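Local coordinates for protein putative hydrolase (Bacteroides ovatus, PDB 4HBS) that is of undetermined function but is probably a hydrolase, built as a five-bladed beta-propeller related to the beta-fructosidase clan, at residues D226-D231 / I236-T241; V248-T253 / H327-F332. All coordinates share one frame; numbering follows the deposited sequence.

Contact 1. Residues D226-D231 / I236-T241; sequences DTMWED and IYLYTT
Tyr239 lies against Thr227 and Trp229 of residues 226-231, touching the side chains of both. Its CB meets Thr227 OG1 at 3.5 Å, the two side chains crossing at about a right angle, while farther out CE1 is 4.0 Å from Trp229 CB. Placing CG anti to the carbonyl carbon (chi1 -53°) directs the ring along the neighbouring strand, its edge toward Trp229 CB. The phenol hydroxyl is hydrogen-bonded to Pro328 O and Thr227 OG1 to Pro298 O, so both polar ends are satisfied by other parts of the chain.

Trp229 and Tyr237 form a hydrogen-bonded antiparallel pair. Tyr237 N donates to Trp229 O at 2.7 Å, a nearly straight bond (168°) that arrives from above the carbonyl plane, and Trp229 N returns a bond to Tyr237 O. The indole is fixed in rotation by Asp231, just past the end of its strand: NE1 donates in the ring plane to the anti lone pair of Asp231 OD1, 3.0 Å away, and that oxygen is also hydrogen-bonded to Tyr307 OH. The two strands, running antiparallel at 161°, are the first two of one blade of the five-bladed propeller, with 227-230 at the sheet's edge.

Ile236 serves the face opposite the aromatic one. Its CG2, anti to the backbone N, lies 3.7 Å from CG of Met228, a selenomethionine whose chain bends at chi3, leaving SE and CE beside the same methyl. Leu238 runs alongside Met228 and points the same way, with Leu238 CD2 3.7 Å from Met228 CG. Strand 156-165 of another sheet borders this apolar face, Thr164 touching both Met228 and Ile236, whereas Trp229 and Tyr239 on the aromatic face reach Lys302 and Val300 of strand 298-303.

Contact 2. Residues V248-T253 / H327-F332; sequences VARTAT and HPYGPF
Val248, on a strand, and Tyr329, in a loop without regular structure, bring their CA atoms to 6.3 Å of each other, and no hydrogen bond links the two segments. What joins them is side-chain packing, which buries 127 Å² in all. Val248 CG1 comes to 3.7 Å from Tyr329 CB, the two side chains crossing obliquely, so the valine methyl touches the root of the tyrosine and not its ring. With CG1 placed between its backbone N and carbonyl carbon (chi1 64°), Val248 turns this methyl toward Tyr329 CB. The second valine methyl, CG2, stays farther off, 4.3 Å from Pro328 O.

The tyrosine ring folds back over its own loop. His327 CB lies 3.7 Å above the ring plane, over its centre, and a weak bond runs from Gly330 N to His327 O. Beyond Val248, Arg250 extends its chain almost fully from CG outward and brings NH1 to 4.4 Å from Tyr329 CE2, an oblique approach. The guanidinium is occupied by other groups: NE forms a salt bridge with Glu261, NH1 bonds to Tyr237 OH, and Trp273 makes a cation-pi contact. These partners probably hold the charged end in place beside the ring.

In the propeller, the contact joins two neighbouring sheets. Strand 245-251 is the middle one of its five-stranded sheet, while residues 327-332 connect strands 319-325 and 333-340 of the next. Tyr263 of strand 260-265 stacks edge-to-face with Tyr329 and packs on Val248, and Tyr307 and Met309 of strand 306-312 pack against Phe332, Tyr307 also against Pro328.

In the fold
Contacts 1 and 2 have centres about 7 Å apart. Three of the four segments lie in one blade, in which strand 236-242 is the neighbour of strand 245-251; residues 327-332 come from the next. Both segments of contact 1 precede those of contact 2 in the sequence, and the blade's own pairing joins them through Leu238 N and Ala249 O, 2.8 Å apart. Tyr237 CE1 packs 3.4 Å from Pro328 CG of the loop, whereas Tyr239 CE2, 3.5 Å from Val248 CG2, packs inside the blade. A local hairpin thus presents its aromatic face to a loop of the adjacent blade. Neither contact can be tied to a known active site or ligand.

Contact 1. Residues D226-D231 / I236-T241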
# COMPACT_ATOMS: atom_id res chain seq x y z
N ASP A 226 9.14 -2.79 1.49
CA ASP A 226 7.67 -2.84 1.35
C ASP A 226 7.13 -1.40 1.40
O ASP A 226 6.15 -1.08 0.71
CB ASP A 226 7.04 -3.70 2.44
CG ASP A 226 7.22 -5.20 2.27
OD1 ASP A 226 7.39 -5.65 1.11
OD2 ASP A 226 7.16 -5.93 3.29
N THR A 227 7.78 -0.54 2.22
CA THR A 227 7.59 0.91 2.28
C THR A 227 9.00 1.49 2.10
O THR A 227 10.00 0.79 2.33
CB THR A 227 6.89 1.37 3.55
OG1 THR A 227 7.78 1.27 4.65
CG2 THR A 227 5.60 0.62 3.81
N MSE A 228 9.07 2.75 1.68
CA MSE A 228 10.33 3.43 1.42
C MSE A 228 10.31 4.88 1.81
O MSE A 228 9.25 5.45 2.04
CB MSE A 228 10.61 3.36 -0.08
CG MSE A 228 11.51 2.25 -0.47
SE MSE A 228 11.49 1.87 -2.37
CE MSE A 228 11.07 3.42 -3.04
N TRP A 229 11.50 5.48 1.84
CA TRP A 229 11.66 6.91 2.06
C TRP A 229 12.92 7.40 1.34
O TRP A 229 14.03 7.06 1.75
CB TRP A 229 11.70 7.27 3.56
CG TRP A 229 12.10 8.69 3.77
CD1 TRP A 229 13.31 9.15 4.20
CD2 TRP A 229 11.40 9.84 3.27
NE1 TRP A 229 13.38 10.51 4.06
CE2 TRP A 229 12.20 10.97 3.53
CE3 TRP A 229 10.15 10.03 2.67
CZ2 TRP A 229 11.78 12.26 3.24
CZ3 TRP A 229 9.73 11.32 2.38
CH2 TRP A 229 10.56 12.42 2.63
N GLU A 230 12.76 8.20 0.27
CA GLU A 230 13.89 8.77 -0.46
C GLU A 230 14.31 10.03 0.30
O GLU A 230 13.57 11.01 0.28
CB GLU A 230 13.49 9.04 -1.93
CG GLU A 230 14.66 9.43 -2.83
CD GLU A 230 14.50 9.05 -4.30
OE1 GLU A 230 13.35 9.07 -4.80
OE2 GLU A 230 15.53 8.73 -4.94
N ASP A 231 15.44 9.97 1.03
CA ASP A 231 15.92 11.07 1.88
C ASP A 231 16.86 12.04 1.16
O ASP A 231 17.50 11.67 0.19
CB ASP A 231 16.65 10.49 3.10
CG ASP A 231 16.89 11.48 4.22
OD1 ASP A 231 15.95 11.75 4.98
OD2 ASP A 231 17.99 12.05 4.28
N ILE A 236 17.90 5.70 -0.21
CA ILE A 236 16.50 5.32 -0.18
C ILE A 236 16.38 4.44 1.02
O ILE A 236 17.02 3.40 1.05
CB ILE A 236 16.03 4.61 -1.47
CG1 ILE A 236 16.23 5.47 -2.69
CG2 ILE A 236 14.57 4.22 -1.34
CD1 ILE A 236 16.34 4.66 -3.97
N TYR A 237 15.61 4.83 2.02
CA TYR A 237 15.43 4.01 3.21
C TYR A 237 14.36 2.98 2.91
O TYR A 237 13.37 3.32 2.26
CB TYR A 237 15.12 4.87 4.44
CG TYR A 237 16.37 5.58 4.90
CD1 TYR A 237 16.79 6.75 4.28
CD2 TYR A 237 17.24 4.99 5.81
CE1 TYR A 237 18.01 7.34 4.60
CE2 TYR A 237 18.45 5.58 6.15
CZ TYR A 237 18.84 6.75 5.53
OH TYR A 237 20.02 7.35 5.89
N LEU A 238 14.62 1.72 3.27
CA LEU A 238 13.78 0.55 3.01
C LEU A 238 13.36 -0.06 4.35
O LEU A 238 14.24 -0.44 5.12
CB LEU A 238 14.59 -0.48 2.19
CG LEU A 238 15.45 0.08 1.06
CD1 LEU A 238 16.61 -0.83 0.80
CD2 LEU A 238 14.63 0.28 -0.17
N TYR A 239 12.06 -0.10 4.66
CA TYR A 239 11.59 -0.62 5.95
C TYR A 239 10.90 -1.96 5.81
O TYR A 239 10.46 -2.35 4.73
CB TYR A 239 10.59 0.36 6.61
CG TYR A 239 11.12 1.75 6.73
CD1 TYR A 239 11.06 2.64 5.66
CD2 TYR A 239 11.76 2.17 7.89
CE1 TYR A 239 11.63 3.90 5.74
CE2 TYR A 239 12.32 3.44 7.99
CZ TYR A 239 12.26 4.31 6.90
OH TYR A 239 12.82 5.56 6.95
N THR A 240 10.75 -2.64 6.96
CA THR A 240 10.03 -3.90 7.06
C THR A 240 9.68 -4.14 8.50
O THR A 240 10.20 -3.45 9.38
CB THR A 240 10.86 -5.09 6.49
OG1 THR A 240 9.96 -6.19 6.21
CG2 THR A 240 12.02 -5.53 7.40
N THR A 241 8.80 -5.12 8.74
CA THR A 241 8.45 -5.56 10.07
C THR A 241 8.54 -7.06 10.13
O THR A 241 8.43 -7.73 9.10
CB THR A 241 7.05 -5.08 10.52
OG1 THR A 241 6.08 -5.38 9.53
CG2 THR A 241 7.03 -3.61 10.88

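Contact 2. Residues V248-T253 / H327-F332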
# COMPACT_ATOMS: atom_id res chain seq x y z
N VAL A 248 15.10 -1.42 9.52
CA VAL A 248 15.38 -0.56 8.37
C VAL A 248 16.71 -0.94 7.66
O VAL A 248 17.68 -1.38 8.29
CB VAL A 248 15.39 0.94 8.80
CG1 VAL A 248 16.51 1.23 9.80
CG2 VAL A 248 15.48 1.88 7.60
N ALA A 249 16.72 -0.75 6.33
CA ALA A 249 17.87 -0.92 5.44
C ALA A 249 17.93 0.29 4.54
O ALA A 249 16.99 1.09 4.56
CB ALA A 249 17.74 -2.19 4.63
N ARG A 250 19.00 0.47 3.75
CA ARG A 250 19.05 1.62 2.84
C ARG A 250 19.96 1.35 1.64
O ARG A 250 20.90 0.56 1.74
CB ARG A 250 19.48 2.92 3.57
CG ARG A 250 21.00 3.11 3.75
CD ARG A 250 21.32 4.27 4.67
NE ARG A 250 22.75 4.33 5.00
CZ ARG A 250 23.29 5.16 5.90
NH1 ARG A 250 22.53 6.03 6.56
NH2 ARG A 250 24.59 5.12 6.15
N THR A 251 19.69 2.05 0.54
CA THR A 251 20.45 1.94 -0.70
C THR A 251 21.63 2.90 -0.65
O THR A 251 21.54 3.95 -0.02
CB THR A 251 19.54 2.25 -1.89
OG1 THR A 251 19.14 3.63 -1.83
CG2 THR A 251 18.31 1.36 -1.91
N ALA A 252 22.74 2.56 -1.32
CA ALA A 252 23.93 3.41 -1.33
C ALA A 252 23.67 4.74 -2.04
O ALA A 252 24.12 5.79 -1.57
CB ALA A 252 25.08 2.68 -1.98
N THR A 253 22.96 4.70 -3.18
CA THR A 253 22.63 5.89 -3.99
C THR A 253 21.11 5.91 -4.23
O THR A 253 20.38 5.09 -3.65
CB THR A 253 23.44 5.85 -5.30
OG1 THR A 253 22.83 4.93 -6.21
CG2 THR A 253 24.90 5.46 -5.09
N HIS A 327 15.86 11.11 12.67
CA HIS A 327 16.48 10.40 11.54
C HIS A 327 15.51 9.42 10.89
O HIS A 327 14.62 8.91 11.58
CB HIS A 327 17.71 9.62 12.04
CG HIS A 327 18.76 10.49 12.58
ND1 HIS A 327 19.72 11.05 11.77
CD2 HIS A 327 18.92 10.95 13.84
CE1 HIS A 327 20.45 11.81 12.56
NE2 HIS A 327 20.00 11.79 13.81
N PRO A 328 15.75 9.02 9.60
CA PRO A 328 14.86 8.02 8.96
C PRO A 328 15.03 6.59 9.51
O PRO A 328 14.22 5.72 9.18
CB PRO A 328 15.26 8.09 7.49
CG PRO A 328 16.63 8.57 7.49
CD PRO A 328 16.81 9.46 8.67
N TYR A 329 16.07 6.36 10.31
CA TYR A 329 16.40 5.10 10.99
C TYR A 329 16.41 5.23 12.53
O TYR A 329 16.48 4.22 13.24
CB TYR A 329 17.82 4.65 10.56
CG TYR A 329 18.89 5.69 10.81
CD1 TYR A 329 19.46 5.85 12.07
CD2 TYR A 329 19.29 6.57 9.81
CE1 TYR A 329 20.40 6.84 12.33
CE2 TYR A 329 20.25 7.55 10.04
CZ TYR A 329 20.80 7.70 11.31
OH TYR A 329 21.73 8.67 11.57
N GLY A 330 16.43 6.47 13.02
CA GLY A 330 16.67 6.80 14.41
C GLY A 330 15.62 6.25 15.32
O GLY A 330 14.62 5.70 14.85
N PRO A 331 15.82 6.40 16.63
CA PRO A 331 14.80 5.91 17.55
C PRO A 331 13.47 6.60 17.29
O PRO A 331 13.36 7.81 17.49
CB PRO A 331 15.39 6.24 18.94
CG PRO A 331 16.38 7.30 18.70
CD PRO A 331 16.94 7.04 17.34
N PHE A 332 12.50 5.86 16.72
CA PHE A 332 11.15 6.38 16.53
C PHE A 332 10.54 6.28 17.92
O PHE A 332 10.63 5.23 18.56
CB PHE A 332 10.35 5.64 15.43
CG PHE A 332 10.65 6.21 14.06
CD1 PHE A 332 9.95 7.32 13.58
CD2 PHE A 332 11.69 5.72 13.29
CE1 PHE A 332 10.27 7.88 12.33
CE2 PHE A 332 12.00 6.27 12.04
CZ PHE A 332 11.28 7.34 11.57